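Local coordinates for ganglioside-induced differentiation-associated protein 2 (Homo sapiens, PDB 4UML), which is of incompletely known function but carries a macro domain, the part crystallised here, a fold that in many relatives binds ADP-ribose or related nucleotides, at residues A[45-50]-A[189-194]; A[69-74]-A[125-130]; A[111-116]-A[151-156]. One frame throughout, in Å; residues are numbered along the deposited sequence. Where two conformers were deposited one is given.

Interaction 1 (A[45-50]-A[189-194]); sequences SPFLYN and TVRRFL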
# COMPACT_ATOMS: atom_id res chain seq x y z
N SER A 45 4.23 -11.81 20.24
CA SER A 45 3.03 -11.15 19.64
C SER A 45 1.72 -11.83 20.00
O SER A 45 1.70 -13.02 20.32
CB SER A 45 3.15 -11.11 18.10
OG SER A 45 2.45 -12.17 17.46
N PRO A 46 0.60 -11.09 19.92
CA PRO A 46 -0.72 -11.67 20.17
C PRO A 46 -1.27 -12.47 19.00
O PRO A 46 -2.17 -13.30 19.16
CB PRO A 46 -1.59 -10.44 20.40
CG PRO A 46 -0.97 -9.41 19.50
CD PRO A 46 0.51 -9.67 19.53
N PHE A 47 -0.73 -12.21 17.81
CA PHE A 47 -1.18 -12.86 16.61
C PHE A 47 -0.68 -14.30 16.54
O PHE A 47 0.45 -14.58 16.89
CB PHE A 47 -0.75 -12.05 15.37
CG PHE A 47 -1.49 -10.75 15.24
CD1 PHE A 47 -2.72 -10.70 14.60
CD2 PHE A 47 -0.99 -9.61 15.84
CE1 PHE A 47 -3.42 -9.51 14.51
CE2 PHE A 47 -1.70 -8.41 15.77
CZ PHE A 47 -2.92 -8.37 15.10
N LEU A 48 -1.55 -15.19 16.10
CA LEU A 48 -1.20 -16.59 15.92
C LEU A 48 -0.55 -16.82 14.54
O LEU A 48 -0.93 -16.21 13.53
CB LEU A 48 -2.46 -17.47 16.07
CG LEU A 48 -3.37 -17.22 17.29
CD1 LEU A 48 -4.64 -18.08 17.21
CD2 LEU A 48 -2.63 -17.43 18.62
N TYR A 49 0.46 -17.68 14.52
CA TYR A 49 0.97 -18.26 13.28
C TYR A 49 -0.18 -18.58 12.32
O TYR A 49 -1.15 -19.23 12.71
CB TYR A 49 1.72 -19.56 13.57
CG TYR A 49 2.14 -20.27 12.31
CD1 TYR A 49 3.21 -19.79 11.58
CD2 TYR A 49 1.46 -21.40 11.85
CE1 TYR A 49 3.62 -20.42 10.42
CE2 TYR A 49 1.86 -22.04 10.68
CZ TYR A 49 2.95 -21.54 9.97
OH TYR A 49 3.41 -22.09 8.81
N ASN A 50 -0.08 -18.11 11.08
CA ASN A 50 -1.10 -18.45 10.08
C ASN A 50 -0.41 -18.55 8.72
O ASN A 50 -0.12 -17.54 8.08
CB ASN A 50 -2.21 -17.41 10.10
CG ASN A 50 -3.27 -17.66 9.04
OD1 ASN A 50 -3.01 -18.28 8.01
ND2 ASN A 50 -4.45 -17.14 9.27
N THR A 189 -3.49 -3.57 10.06
CA THR A 189 -4.69 -3.49 9.23
C THR A 189 -4.70 -4.55 8.14
O THR A 189 -5.73 -5.20 7.84
CB THR A 189 -4.79 -2.07 8.59
OG1 THR A 189 -4.70 -1.09 9.63
CG2 THR A 189 -6.04 -1.91 7.79
N VAL A 190 -3.55 -4.75 7.50
CA VAL A 190 -3.49 -5.76 6.46
C VAL A 190 -3.62 -7.16 7.07
O VAL A 190 -4.25 -8.03 6.49
CB VAL A 190 -2.18 -5.65 5.63
CG1 VAL A 190 -1.97 -6.85 4.74
CG2 VAL A 190 -2.18 -4.38 4.78
N ARG A 191 -2.98 -7.38 8.21
CA ARG A 191 -3.10 -8.69 8.90
C ARG A 191 -4.57 -9.03 9.12
O ARG A 191 -5.04 -10.07 8.67
CB ARG A 191 -2.30 -8.71 10.20
CG ARG A 191 -2.61 -9.89 11.12
CD ARG A 191 -2.20 -11.20 10.47
NE ARG A 191 -2.76 -12.39 11.13
CZ ARG A 191 -2.06 -13.45 11.55
NH1 ARG A 191 -0.72 -13.52 11.49
NH2 ARG A 191 -2.72 -14.47 12.09
N ARG A 192 -5.29 -8.12 9.76
CA ARG A 192 -6.66 -8.36 10.16
C ARG A 192 -7.56 -8.53 8.97
O ARG A 192 -8.49 -9.36 8.99
CB ARG A 192 -7.16 -7.24 11.06
CG ARG A 192 -6.44 -7.24 12.39
CD ARG A 192 -6.87 -6.09 13.27
NE ARG A 192 -6.29 -6.22 14.62
CZ ARG A 192 -6.20 -5.23 15.52
NH1 ARG A 192 -6.63 -4.01 15.23
NH2 ARG A 192 -5.65 -5.47 16.71
N PHE A 193 -7.30 -7.77 7.93
CA PHE A 193 -8.07 -7.92 6.70
C PHE A 193 -7.78 -9.25 6.03
O PHE A 193 -8.68 -9.87 5.46
CB PHE A 193 -7.75 -6.79 5.72
CG PHE A 193 -8.36 -6.97 4.37
CD1 PHE A 193 -7.69 -7.68 3.38
CD2 PHE A 193 -9.60 -6.40 4.06
CE1 PHE A 193 -8.24 -7.84 2.12
CE2 PHE A 193 -10.15 -6.55 2.80
CZ PHE A 193 -9.47 -7.28 1.83
N LEU A 194 -6.52 -9.68 6.02
CA LEU A 194 -6.22 -10.91 5.34
C LEU A 194 -6.79 -12.13 6.10
O LEU A 194 -7.14 -13.13 5.49
CB LEU A 194 -4.73 -11.08 5.13
CG LEU A 194 -4.07 -10.27 4.01
CD1 LEU A 194 -2.57 -10.44 4.06
CD2 LEU A 194 -4.58 -10.72 2.66
O HOH W 1 1.24 -15.59 10.81
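Phe47 and Arg191 lie alongside each other, pointing opposite ways. The Phe47 ring and the Arg191 guanidinium are turned 50° apart. CD1 of Phe47 lies over one face of the guanidinium, toward its rim. The two side chains come nearest at Arg191 CG, 3.5 Å from Phe47 CE1. Arg191 bends at its second torsion (chi2 66°), and its end reaches the loop. There Arg191 NH2 gives a hydrogen bond of 2.9 Å to Leu48 O, in the carbonyl plane and close to the guanidinium plane. Arg191 NH1 adds a weak bond of 3.4 Å to Leu48 O. A water accepts from Asn50 N and, weakly, from Arg191 NH1. Beside this, Asn50 CB packs 3.6 Å from Arg191 NH2. The Arg192 chain runs roughly perpendicular to Phe47 and brings NE to the ring edge, 4.0 Å from Phe47 CZ. Arg191 has further partners: a salt bridge from NE to Glu195 and a hydrogen bond from NH1 to Tyr223 O. Asn50 OD1 bonds Val53 N, an N-cap for helix 51-54. This is a surface contact of the macro domain, in which one arginine ties the loop before helix 51-54 to helix 179-197.

Interaction 2 (A[69-74]-A[125-130]); sequences CTAIVN and FIIHTV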
# COMPACT_ATOMS: atom_id res chain seq x y z
N CYS A 69 1.13 -5.86 -9.99
CA CYS A 69 -0.04 -6.14 -9.19
C CYS A 69 -1.30 -5.65 -9.90
O CYS A 69 -1.22 -4.75 -10.76
CB CYS A 69 0.11 -5.46 -7.82
SG CYS A 69 1.49 -6.09 -6.83
N THR A 70 -2.46 -6.17 -9.50
CA THR A 70 -3.74 -5.74 -10.08
C THR A 70 -3.88 -4.22 -9.92
O THR A 70 -4.28 -3.52 -10.88
CB THR A 70 -4.94 -6.46 -9.44
OG1 THR A 70 -4.64 -7.87 -9.37
CG2 THR A 70 -6.24 -6.22 -10.27
N ALA A 71 -3.58 -3.74 -8.71
CA ALA A 71 -3.52 -2.33 -8.39
C ALA A 71 -2.25 -1.99 -7.62
O ALA A 71 -1.77 -2.77 -6.78
CB ALA A 71 -4.73 -1.91 -7.58
N ILE A 72 -1.70 -0.83 -7.92
CA ILE A 72 -0.70 -0.20 -7.08
C ILE A 72 -1.32 1.04 -6.46
O ILE A 72 -2.32 1.60 -6.96
CB ILE A 72 0.63 0.10 -7.80
CG1 ILE A 72 0.43 1.10 -8.95
CG2 ILE A 72 1.29 -1.17 -8.29
CD1 ILE A 72 1.59 2.02 -9.07
N VAL A 73 -0.75 1.44 -5.34
CA VAL A 73 -1.26 2.52 -4.53
C VAL A 73 -0.39 3.78 -4.63
O VAL A 73 0.82 3.74 -4.49
CB VAL A 73 -1.34 2.09 -3.07
CG1 VAL A 73 -1.85 3.24 -2.20
CG2 VAL A 73 -2.22 0.85 -2.89
N ASN A 74 -1.04 4.89 -4.94
CA ASN A 74 -0.46 6.20 -5.00
C ASN A 74 -0.91 6.93 -3.74
O ASN A 74 -2.03 6.72 -3.25
CB ASN A 74 -0.93 6.95 -6.24
CG ASN A 74 -0.34 8.37 -6.33
OD1 ASN A 74 0.80 8.57 -5.98
ND2 ASN A 74 -1.14 9.33 -6.72
N PHE A 125 -4.72 -1.12 -12.35
CA PHE A 125 -5.32 0.03 -11.68
C PHE A 125 -4.33 0.75 -10.80
O PHE A 125 -3.34 0.19 -10.36
CB PHE A 125 -6.47 -0.39 -10.75
CG PHE A 125 -7.62 -1.12 -11.44
CD1 PHE A 125 -8.47 -0.46 -12.31
CD2 PHE A 125 -7.89 -2.44 -11.13
CE1 PHE A 125 -9.53 -1.13 -12.93
CE2 PHE A 125 -8.97 -3.12 -11.70
CZ PHE A 125 -9.79 -2.46 -12.61
N ILE A 126 -4.63 2.01 -10.52
CA ILE A 126 -3.98 2.73 -9.44
C ILE A 126 -5.09 2.99 -8.45
O ILE A 126 -6.19 3.41 -8.85
CB ILE A 126 -3.40 4.08 -9.90
CG1 ILE A 126 -2.36 3.89 -10.99
CG2 ILE A 126 -2.71 4.81 -8.74
CD1 ILE A 126 -2.11 5.13 -11.80
N ILE A 127 -4.80 2.75 -7.16
CA ILE A 127 -5.66 3.23 -6.09
C ILE A 127 -4.98 4.46 -5.46
O ILE A 127 -3.88 4.36 -4.93
CB ILE A 127 -5.93 2.13 -5.04
CG1 ILE A 127 -6.66 0.98 -5.70
CG2 ILE A 127 -6.75 2.71 -3.87
CD1 ILE A 127 -6.69 -0.28 -4.87
N HIS A 128 -5.64 5.61 -5.56
CA HIS A 128 -5.11 6.84 -5.02
C HIS A 128 -5.69 7.04 -3.63
O HIS A 128 -6.91 6.89 -3.42
CB HIS A 128 -5.51 8.00 -5.93
CG HIS A 128 -5.14 7.81 -7.37
ND1 HIS A 128 -3.95 8.26 -7.89
CD2 HIS A 128 -5.79 7.17 -8.37
CE1 HIS A 128 -3.88 7.93 -9.18
NE2 HIS A 128 -4.99 7.29 -9.50
N THR A 129 -4.83 7.40 -2.70
CA THR A 129 -5.29 7.71 -1.34
C THR A 129 -4.53 8.89 -0.74
O THR A 129 -3.52 9.32 -1.31
CB THR A 129 -5.15 6.45 -0.47
OG1 THR A 129 -5.92 6.61 0.71
CG2 THR A 129 -3.69 6.15 -0.13
N VAL A 130 -4.99 9.40 0.40
CA VAL A 130 -4.41 10.62 1.03
C VAL A 130 -4.25 10.39 2.54
O VAL A 130 -5.22 10.27 3.27
CB VAL A 130 -5.33 11.84 0.81
CG1 VAL A 130 -4.84 13.11 1.53
CG2 VAL A 130 -5.55 12.09 -0.68
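Ala71 and Ile127 meet at the apolar centre, with Ala71 CB 3.7 Å from Ile127 CD1. Phe125 CB packs against Ala71 CB at 3.9 Å. Val73 continues this face, and its CG1 touches Thr129 CG2 at 4.0 Å. Val153 of helix 139-159 packs on Val73 and Ile127. Ile72 and Ile126 lie on the other face of the sheet, where Ile90 of helix 85-94 touches both.

The backbones pair as parallel strands in register, Ala71 with Phe125 through Asn74 with His128. Five hydrogen bonds join them. Ile127 N to Ile72 O is the shortest at 2.7 Å. Phe125 N bonds Thr70 O and Thr129 N bonds Asn74 O at the two ends. Ile72 N and Asn74 N bond Phe125 O and Ile127 O. CA-H...O contacts lie between them, such as Ala71 CA to Phe125 O at 3.2 Å.

The polar edge is formed by Asn74 and His128. CG of Asn74 stands anti to the backbone N (chi1 180°), which carries the amide to the histidine. Asn74 ND2 gives a nearly straight hydrogen bond of 3.2 Å to His128 ND1, in the ring plane. The amide and ring planes are 87° apart. Ile126 CG2 lies over one face of the His128 ring, shifted toward its rim, 3.3 Å above the plane. Asn74 OD1 bonds Ser87, and His128 NE2 bonds Thr116 OG1.

ND1 of His128 is the acceptor here, so the ring is probably neutral with its proton on NE2. Bonds at both nitrogens fix its rotation in a buried setting.

Interaction 3 (A[111-116]-A[151-156]); sequences GEAKLT and RNVLQL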
# COMPACT_ATOMS: atom_id res chain seq x y z
N GLY A 111 -7.96 10.00 4.08
CA GLY A 111 -8.48 8.71 4.47
C GLY A 111 -9.23 7.93 3.43
O GLY A 111 -9.46 6.75 3.61
N GLU A 112 -9.66 8.55 2.34
CA GLU A 112 -10.45 7.78 1.39
C GLU A 112 -9.58 7.30 0.22
O GLU A 112 -8.46 7.75 0.05
CB GLU A 112 -11.70 8.55 0.91
CG GLU A 112 -11.49 9.56 -0.20
CD GLU A 112 -12.79 10.08 -0.87
OE1 GLU A 112 -13.66 9.29 -1.31
OE2 GLU A 112 -12.92 11.30 -1.01
N ALA A 113 -10.09 6.36 -0.56
CA ALA A 113 -9.35 5.82 -1.70
C ALA A 113 -10.20 5.85 -2.96
O ALA A 113 -11.41 5.70 -2.91
CB ALA A 113 -8.89 4.40 -1.42
N LYS A 114 -9.54 6.03 -4.09
CA LYS A 114 -10.20 6.16 -5.38
C LYS A 114 -9.42 5.48 -6.52
O LYS A 114 -8.19 5.64 -6.63
CB LYS A 114 -10.42 7.65 -5.75
CG LYS A 114 -11.45 8.38 -4.88
CD LYS A 114 -11.80 9.76 -5.44
CE LYS A 114 -13.04 10.33 -4.75
NZ LYS A 114 -13.37 11.68 -5.31
N LEU A 115 -10.15 4.79 -7.38
CA LEU A 115 -9.60 3.97 -8.41
C LEU A 115 -9.46 4.74 -9.72
O LEU A 115 -10.36 5.49 -10.11
CB LEU A 115 -10.55 2.80 -8.64
CG LEU A 115 -9.97 1.66 -9.47
CD1 LEU A 115 -9.03 0.81 -8.61
CD2 LEU A 115 -11.11 0.81 -10.02
N THR A 116 -8.32 4.56 -10.39
CA THR A 116 -8.21 4.88 -11.84
C THR A 116 -7.60 3.71 -12.57
O THR A 116 -7.10 2.75 -11.95
CB THR A 116 -7.33 6.13 -12.12
OG1 THR A 116 -5.97 5.92 -11.71
CG2 THR A 116 -7.86 7.33 -11.42
N ARG A 151 -7.56 0.56 5.04
CA ARG A 151 -8.87 -0.12 5.02
C ARG A 151 -9.60 0.13 3.68
O ARG A 151 -10.13 -0.79 3.05
CB ARG A 151 -9.68 0.45 6.17
CG ARG A 151 -11.11 -0.08 6.30
CD ARG A 151 -12.13 0.86 5.67
NE ARG A 151 -13.49 0.52 6.11
CZ ARG A 151 -14.61 1.05 5.61
NH1 ARG A 151 -14.57 1.95 4.63
NH2 ARG A 151 -15.80 0.68 6.09
N ASN A 152 -9.62 1.38 3.24
CA ASN A 152 -10.30 1.70 2.00
C ASN A 152 -9.61 1.19 0.72
O ASN A 152 -10.29 0.89 -0.28
CB ASN A 152 -10.58 3.19 1.93
CG ASN A 152 -11.72 3.59 2.86
OD1 ASN A 152 -12.69 2.86 2.97
ND2 ASN A 152 -11.58 4.72 3.55
N VAL A 153 -8.27 1.12 0.74
CA VAL A 153 -7.55 0.50 -0.37
C VAL A 153 -7.97 -0.95 -0.51
O VAL A 153 -8.33 -1.43 -1.61
CB VAL A 153 -6.02 0.57 -0.12
CG1 VAL A 153 -5.26 -0.34 -1.08
CG2 VAL A 153 -5.56 2.01 -0.34
N LEU A 154 -7.92 -1.62 0.63
CA LEU A 154 -8.30 -3.02 0.68
C LEU A 154 -9.78 -3.25 0.33
O LEU A 154 -10.09 -4.26 -0.28
CB LEU A 154 -7.99 -3.58 2.05
CG LEU A 154 -6.48 -3.69 2.33
CD1 LEU A 154 -6.23 -3.93 3.81
CD2 LEU A 154 -5.80 -4.72 1.46
N GLN A 155 -10.66 -2.34 0.73
CA GLN A 155 -12.10 -2.36 0.37
C GLN A 155 -12.27 -2.33 -1.13
O GLN A 155 -13.07 -3.07 -1.70
CB GLN A 155 -12.84 -1.15 1.00
CG GLN A 155 -14.35 -1.02 0.71
CD GLN A 155 -15.05 0.04 1.57
OE1 GLN A 155 -14.44 0.63 2.47
NE2 GLN A 155 -16.32 0.28 1.31
N LEU A 156 -11.53 -1.42 -1.77
CA LEU A 156 -11.57 -1.30 -3.21
C LEU A 156 -11.07 -2.57 -3.87
O LEU A 156 -11.67 -3.06 -4.83
CB LEU A 156 -10.76 -0.10 -3.71
CG LEU A 156 -11.51 1.21 -3.86
CD1 LEU A 156 -10.54 2.33 -4.20
CD2 LEU A 156 -12.60 1.10 -4.94
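This contact belongs to the layer where helix 139-159 packs on the sheet of the macro domain, at its antiparallel edge strand 113-117. Ala113 and Leu156 form its apolar part. Ala113 CB lies 3.8 Å from Leu156 CD1. The same CD1 methyl comes 3.7 Å from Ala113 O, and it also reaches the backbone N atoms of Lys114 and Leu115. One leucine branch thus lies along the strand backbone. Leu115 CB is a looser neighbour of this methyl. Ala113 CB also meets Asn152 CB at 3.9 Å and Val153 CG2 at 4.2 Å, so three helix residues approach the alanine methyl from different directions. The small side chain of Ala113 is consistent with the close approach here, where Ala113 CA and Asn152 CA are 5.6 Å apart.

Asn152 makes the polar link. Its CG lies beside the backbone N (chi1 -74°), and the amide points to the loop that leads into the strand. Asn152 ND2 gives a hydrogen bond of 2.9 Å to Gly111 O, with an N-H...O angle of 161°. Gly111 O lies in the amide plane, while the donor is tilted from the carbonyl plane. Arg151 NH1 donates to Asn152 OD1 at 2.7 Å, which helps to hold the amide in this turn. Replacing Asn152 with a leucine would probably leave Gly111 O without this donor and take from Arg151 NH1 the acceptor at Asn152 OD1.

The helix and strand segments run at 39° to each other, with their axes 8.0 Å apart. Strand 125-129 lies beside strand 113-117, and its Ile127 touches Ala113, Leu115 and Leu156. Val153 turns to Val165 and Phe167 of strand 164-167, so the helix spans several strands of the sheet.

Interactions 2 and 3 share one sheet, with centres 8 Å apart. Strand 125-129 stands between strands 71-75 and 113-117, parallel to the first and antiparallel to the second. His128 N lies 2.8 Å from Lys114 O, a probable hydrogen bond between the two contacts. Phe125 CB packs 3.5 Å from Leu115 CD1. Interaction 1 lies farther out, its centre 20 Å from that of interaction 3 and 23 Å from that of interaction 2. It meets interaction 3 through helix packing, with Phe193 CZ 3.7 Å from Leu154 O. Interactions 1 and 2 do not touch; their nearest atoms are about 9 Å apart. Helix 139-159 thus lies between helix 179-197 and the edge of the sheet.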